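Side-chain contacts in catalase (Exiguobacterium oxidotolerans, PDB 2J2M), which probably breaks down hydrogen peroxide to water and oxygen at a heme iron: residues A[299-302]-A[303-306]; A[246-249]-A[250-254]. All blocks are in the same frame, centred on the assembly; numbering follows the deposited sequence.

Contact 1 (A[299-302]-A[303-306]); sequences LNKN and VDNY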
ATOM      1  N   LEU A 299       9.649 -33.548   6.223  1.00  9.12           N
ATOM      2  CA  LEU A 299       9.367 -32.331   7.003  1.00  9.31           C
ATOM      3  C   LEU A 299       9.567 -32.590   8.523  1.00  9.58           C
ATOM      4  O   LEU A 299       8.793 -33.296   9.170  1.00  7.97           O
ATOM      5  CB  LEU A 299       7.948 -31.830   6.720  1.00  9.40           C
ATOM      6  CG  LEU A 299       7.575 -30.860   5.586  1.00  9.92           C
ATOM      7  CD1 LEU A 299       8.620 -30.717   4.507  1.00 11.32           C
ATOM      8  CD2 LEU A 299       6.241 -31.222   5.001  1.00  5.71           C
ATOM      9  N   ASN A 300      10.615 -31.993   9.076  1.00 10.55           N
ATOM     10  CA  ASN A 300      11.063 -32.335  10.417  1.00 11.36           C
ATOM     11  C   ASN A 300      11.127 -31.157  11.417  1.00 11.93           C
ATOM     12  O   ASN A 300      11.567 -31.320  12.552  1.00 12.83           O
ATOM     13  CB  ASN A 300      12.414 -33.072  10.344  1.00 11.53           C
ATOM     14  CG  ASN A 300      13.515 -32.268   9.632  1.00 11.24           C
ATOM     15  OD1 ASN A 300      13.422 -31.064   9.435  1.00 12.41           O
ATOM     16  ND2 ASN A 300      14.563 -32.961   9.247  1.00 13.25           N
ATOM     17  N   LYS A 301      10.673 -29.983  11.005  1.00 11.59           N
ATOM     18  CA  LYS A 301      10.707 -28.843  11.877  1.00 11.77           C
ATOM     19  C   LYS A 301       9.517 -27.942  11.634  1.00 11.41           C
ATOM     20  O   LYS A 301       9.319 -27.435  10.537  1.00 11.77           O
ATOM     21  CB  LYS A 301      12.008 -28.064  11.652  1.00 12.57           C
ATOM     22  CG  LYS A 301      12.174 -26.896  12.557  1.00 13.97           C
ATOM     23  CD  LYS A 301      13.631 -26.513  12.672  1.00 18.76           C
ATOM     24  CE  LYS A 301      13.763 -25.030  13.053  1.00 20.52           C
ATOM     25  NZ  LYS A 301      13.209 -24.818  14.409  1.00 19.61           N
ATOM     26  N   ASN A 302       8.733 -27.710  12.672  1.00 10.83           N
ATOM     27  CA  ASN A 302       7.663 -26.750  12.563  1.00  9.88           C
ATOM     28  C   ASN A 302       8.199 -25.328  12.377  1.00  9.61           C
ATOM     29  O   ASN A 302       9.367 -25.054  12.640  1.00  9.63           O
ATOM     30  CB  ASN A 302       6.730 -26.858  13.773  1.00  9.18           C
ATOM     31  CG  ASN A 302       5.679 -27.952  13.599  1.00  8.57           C
ATOM     32  OD1 ASN A 302       4.964 -28.009  12.577  1.00  4.27           O
ATOM     33  ND2 ASN A 302       5.558 -28.817  14.616  1.00  7.85           N
ATOM     34  N   VAL A 303       7.348 -24.421  11.908  1.00  9.17           N
ATOM     35  CA  VAL A 303       7.723 -23.003  11.905  1.00  8.90           C
ATOM     36  C   VAL A 303       7.995 -22.496  13.333  1.00  9.39           C
ATOM     37  O   VAL A 303       7.448 -23.030  14.312  1.00  8.95           O
ATOM     38  CB  VAL A 303       6.647 -22.117  11.216  1.00  8.68           C
ATOM     39  CG1 VAL A 303       6.419 -22.571   9.734  1.00  6.75           C
ATOM     40  CG2 VAL A 303       5.352 -22.101  12.021  1.00  7.16           C
ATOM     41  N   ASP A 304       8.852 -21.488  13.436  1.00  9.77           N
ATOM     42  CA  ASP A 304       8.973 -20.674  14.654  1.00 10.91           C
ATOM     43  C   ASP A 304       7.849 -19.648  14.740  1.00 10.89           C
ATOM     44  O   ASP A 304       7.370 -19.333  15.824  1.00 12.11           O
ATOM     45  CB  ASP A 304      10.322 -19.949  14.663  1.00 11.34           C
ATOM     46  CG  ASP A 304      11.490 -20.894  14.936  1.00 14.25           C
ATOM     47  OD1 ASP A 304      11.275 -21.986  15.539  1.00 14.65           O
ATOM     48  OD2 ASP A 304      12.624 -20.530  14.574  1.00 16.75           O
ATOM     49  N   ASN A 305       7.426 -19.123  13.592  1.00  9.98           N
ATOM     50  CA  ASN A 305       6.399 -18.098  13.562  1.00  9.30           C
ATOM     51  C   ASN A 305       5.584 -18.208  12.275  1.00  9.18           C
ATOM     52  O   ASN A 305       6.137 -18.189  11.150  1.00  9.03           O
ATOM     53  CB  ASN A 305       7.053 -16.712  13.667  1.00  9.50           C
ATOM     54  CG  ASN A 305       6.059 -15.596  13.615  1.00  9.02           C
ATOM     55  OD1 ASN A 305       5.902 -14.935  12.588  1.00 10.61           O
ATOM     56  ND2 ASN A 305       5.367 -15.372  14.722  1.00  9.68           N
ATOM     57  N   TYR A 306       4.272 -18.317  12.438  1.00  8.10           N
ATOM     58  CA  TYR A 306       3.399 -18.622  11.302  1.00  7.58           C
ATOM     59  C   TYR A 306       3.357 -17.451  10.307  1.00  6.74           C
ATOM     60  O   TYR A 306       3.562 -17.630   9.116  1.00  5.33           O
ATOM     61  CB  TYR A 306       1.990 -19.006  11.796  1.00  6.75           C
ATOM     62  CG  TYR A 306       1.025 -19.417  10.690  1.00  7.24           C
ATOM     63  CD1 TYR A 306       0.733 -20.779  10.449  1.00  6.57           C
ATOM     64  CD2 TYR A 306       0.386 -18.449   9.892  1.00  6.31           C
ATOM     65  CE1 TYR A 306      -0.161 -21.161   9.463  1.00  5.08           C
ATOM     66  CE2 TYR A 306      -0.504 -18.824   8.899  1.00  6.34           C
ATOM     67  CZ  TYR A 306      -0.781 -20.176   8.695  1.00  6.74           C
ATOM     68  OH  TYR A 306      -1.650 -20.525   7.694  1.00  5.18           O
TER
HETATM   69  O   HOH W   1       4.803 -25.551  11.369  1.00  3.05           O
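A water molecule is held by two bonds where the chain leaves strand 292-302: it donates to Asn-302 OD1 at 2.7 Å and accepts from Val-303 N at 2.8 Å. The strand belongs to the antiparallel barrel of the catalase fold, and just before its exit Asn-300 and Lys-301 together face His-63, a classic beta bulge. The water joins the Asn-302 side chain to the next backbone amide; Asn-302 CG lies beside its own backbone N (chi1 -84°), and OD1 meets the water from there. The other end of that side-chain amide, ND2, is probably hydrogen-bonded to both Glu-251 OE2 and Phe-247 O, which should fix its rotation. Val-303 turns its branches to Phe-91 and to helix 307-311, while its carbonyl O is hydrogen-bonded by Arg-154 of the second subunit. Asn-305 caps the start of that helix through OD1 to Ala-308 N. On the exposed side Lys-301 runs alongside the chain toward Asp-304, CG anti to the backbone N (chi1 -177°), and bends at chi4 (65°). The two side chains cross at a slant, and their ends meet in a long salt bridge of 3.6 Å between Lys-301 NZ and Asp-304 OD1.

Contact 2 (A[246-249]-A[250-254]); sequences TFQA and IENGD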
ATOM      1  N   THR A 246      -0.954 -32.271  11.351  1.00 13.80           N
ATOM      2  CA  THR A 246       0.381 -32.156  10.738  1.00 13.58           C
ATOM      3  C   THR A 246       1.377 -31.470  11.674  1.00 13.88           C
ATOM      4  O   THR A 246       2.570 -31.844  11.717  1.00 13.63           O
ATOM      5  CB  THR A 246       0.372 -31.415   9.356  1.00 13.07           C
ATOM      6  OG1 THR A 246      -0.728 -31.863   8.565  1.00 12.47           O
ATOM      7  CG2 THR A 246       1.646 -31.701   8.589  1.00 12.39           C
ATOM      8  N   PHE A 247       0.903 -30.457  12.403  1.00 13.32           N
ATOM      9  CA  PHE A 247       1.749 -29.846  13.425  1.00 13.81           C
ATOM     10  C   PHE A 247       2.159 -30.825  14.540  1.00 14.39           C
ATOM     11  O   PHE A 247       3.335 -30.869  14.909  1.00 15.04           O
ATOM     12  CB  PHE A 247       1.123 -28.597  14.037  1.00 12.95           C
ATOM     13  CG  PHE A 247       2.074 -27.822  14.899  1.00 12.17           C
ATOM     14  CD1 PHE A 247       2.336 -28.217  16.217  1.00 11.16           C
ATOM     15  CD2 PHE A 247       2.719 -26.702  14.401  1.00  9.15           C
ATOM     16  CE1 PHE A 247       3.231 -27.514  17.007  1.00  9.52           C
ATOM     17  CE2 PHE A 247       3.601 -25.988  15.198  1.00  9.45           C
ATOM     18  CZ  PHE A 247       3.861 -26.397  16.501  1.00  9.32           C
ATOM     19  N   GLN A 248       1.206 -31.593  15.065  1.00 14.82           N
ATOM     20  CA  GLN A 248       1.482 -32.559  16.135  1.00 16.01           C
ATOM     21  C   GLN A 248       2.438 -33.687  15.703  1.00 15.87           C
ATOM     22  O   GLN A 248       3.368 -34.027  16.431  1.00 16.04           O
ATOM     23  CB  GLN A 248       0.171 -33.147  16.697  1.00 16.54           C
ATOM     24  CG  GLN A 248      -0.667 -32.166  17.545  1.00 19.03           C
ATOM     25  CD  GLN A 248       0.186 -31.382  18.546  1.00 23.26           C
ATOM     26  OE1 GLN A 248       0.235 -30.135  18.503  1.00 25.00           O
ATOM     27  NE2 GLN A 248       0.879 -32.104  19.434  1.00 21.33           N
ATOM     28  N   ALA A 249       2.200 -34.255  14.521  1.00 15.82           N
ATOM     29  CA  ALA A 249       3.070 -35.277  13.944  1.00 16.06           C
ATOM     30  C   ALA A 249       4.530 -34.845  13.863  1.00 16.52           C
ATOM     31  O   ALA A 249       5.417 -35.629  14.159  1.00 16.34           O
ATOM     32  CB  ALA A 249       2.567 -35.691  12.566  1.00 16.02           C
ATOM     33  N   ILE A 250       4.787 -33.610  13.448  1.00 17.34           N
ATOM     34  CA  ILE A 250       6.175 -33.122  13.371  1.00 18.49           C
ATOM     35  C   ILE A 250       6.750 -32.889  14.774  1.00 19.39           C
ATOM     36  O   ILE A 250       7.917 -33.209  15.044  1.00 19.41           O
ATOM     37  CB  ILE A 250       6.305 -31.836  12.510  1.00 18.20           C
ATOM     38  CG1 ILE A 250       6.010 -32.147  11.037  1.00 17.56           C
ATOM     39  CG2 ILE A 250       7.704 -31.253  12.629  1.00 18.65           C
ATOM     40  CD1 ILE A 250       5.653 -30.938  10.187  1.00 13.23           C
ATOM     41  N   GLU A 251       5.912 -32.351  15.661  1.00 20.12           N
ATOM     42  CA  GLU A 251       6.313 -32.036  17.024  1.00 21.04           C
ATOM     43  C   GLU A 251       6.598 -33.313  17.814  1.00 20.95           C
ATOM     44  O   GLU A 251       7.460 -33.315  18.693  1.00 20.97           O
ATOM     45  CB  GLU A 251       5.230 -31.177  17.721  1.00 21.42           C
ATOM     46  CG  GLU A 251       5.780 -30.135  18.707  1.00 23.00           C
ATOM     47  CD  GLU A 251       6.977 -29.321  18.163  1.00 25.01           C
ATOM     48  OE1 GLU A 251       7.899 -29.035  18.970  1.00 27.25           O
ATOM     49  OE2 GLU A 251       7.009 -28.967  16.951  1.00 21.87           O
ATOM     50  N   ASN A 252       5.863 -34.379  17.491  1.00 20.98           N
ATOM     51  CA  ASN A 252       6.025 -35.700  18.115  1.00 21.24           C
ATOM     52  C   ASN A 252       7.142 -36.560  17.488  1.00 21.18           C
ATOM     53  O   ASN A 252       7.437 -37.659  17.972  1.00 20.85           O
ATOM     54  CB  ASN A 252       4.708 -36.487  18.037  1.00 21.36           C
ATOM     55  CG  ASN A 252       3.603 -35.899  18.908  1.00 22.06           C
ATOM     56  OD1 ASN A 252       3.851 -35.119  19.841  1.00 22.98           O
ATOM     57  ND2 ASN A 252       2.371 -36.288  18.610  1.00 20.71           N
ATOM     58  N   GLY A 253       7.735 -36.074  16.395  1.00 20.90           N
ATOM     59  CA  GLY A 253       8.808 -36.794  15.711  1.00 19.96           C
ATOM     60  C   GLY A 253       8.311 -37.904  14.803  1.00 19.42           C
ATOM     61  O   GLY A 253       9.061 -38.806  14.464  1.00 20.13           O
ATOM     62  N   ASP A 254       7.043 -37.860  14.417  1.00 18.70           N
ATOM     63  CA  ASP A 254       6.524 -38.734  13.361  1.00 17.89           C
ATOM     64  C   ASP A 254       6.550 -37.891  12.084  1.00 16.94           C
ATOM     65  O   ASP A 254       5.516 -37.444  11.606  1.00 16.64           O
ATOM     66  CB  ASP A 254       5.104 -39.213  13.711  1.00 18.32           C
ATOM     67  CG  ASP A 254       4.592 -40.341  12.782  1.00 21.34           C
ATOM     68  OD1 ASP A 254       5.407 -41.128  12.243  1.00 26.26           O
ATOM     69  OD2 ASP A 254       3.360 -40.462  12.587  1.00 22.56           O
TER
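The Phe-247 ring and the Glu-251 carboxylate lie side by side, one helical turn apart and pointing the same way, with their planes only 23° apart. The acid's methylene meets the ring obliquely, Glu-251 CG standing 4.0 Å from Phe-247 CE1, and its carboxylate follows alongside, OE2 4.1 Å from Phe-247 CZ. A bend at chi2 (46°) keeps the carboxylate alongside the ring. OE2 is probably held by Asn-302 ND2, and OE1 makes a long, weak ion pair with Arg-154 of the second subunit, whose Thr-155 also packs on Phe-247. The third flat group is the Asn-252 amide: Gln-248 O lies over one of its faces, 3.1 Å from Asn-252 CG, so ND2, 3.3 Å from Gln-248 O, is badly aimed for a bond, and that oxygen is taken instead by Asn-252 N at 2.7 Å. Gly-253 is the first residue to leave helical geometry, with positive phi (80°), and the chain closes as a Schellman motif. Asp-254 N reaches back to Ala-249 O at 2.8 Å, and Gly-253 N to Ile-250 O at 3.2 Å, so two carbonyls of the last turn find donors past the helix end. The Asp-254 side chain then turns to Arg-191 in a salt bridge. On the buried side Ile-250 lays CG1 against Thr-246 O at 3.5 Å. From here helix 241-251 packs on strand 59-68, with Thr-246 and Phe-247 against Phe-60 and Ile-250 against Ala-62, while the turn beyond it leads to strand 257-265 of the same sheet.

How the contacts relate
The two contacts lie on the same side of the chain's centre, with their own centres 10 Å apart. Contact 2 comes first, at the end of helix 241-251; strand 257-265 then follows, pairing antiparallel with strand 292-302, whose exit forms contact 1. They touch directly, the Asn-302 amide probably tying the strand exit to the helix. Ile-250 adds packing against Leu-299 O and Lys-301 N. Strand 59-68 lies against both. Arg-154 of the second subunit approaches both too, placing the helix end and strand exit together at an interface of the tetramer.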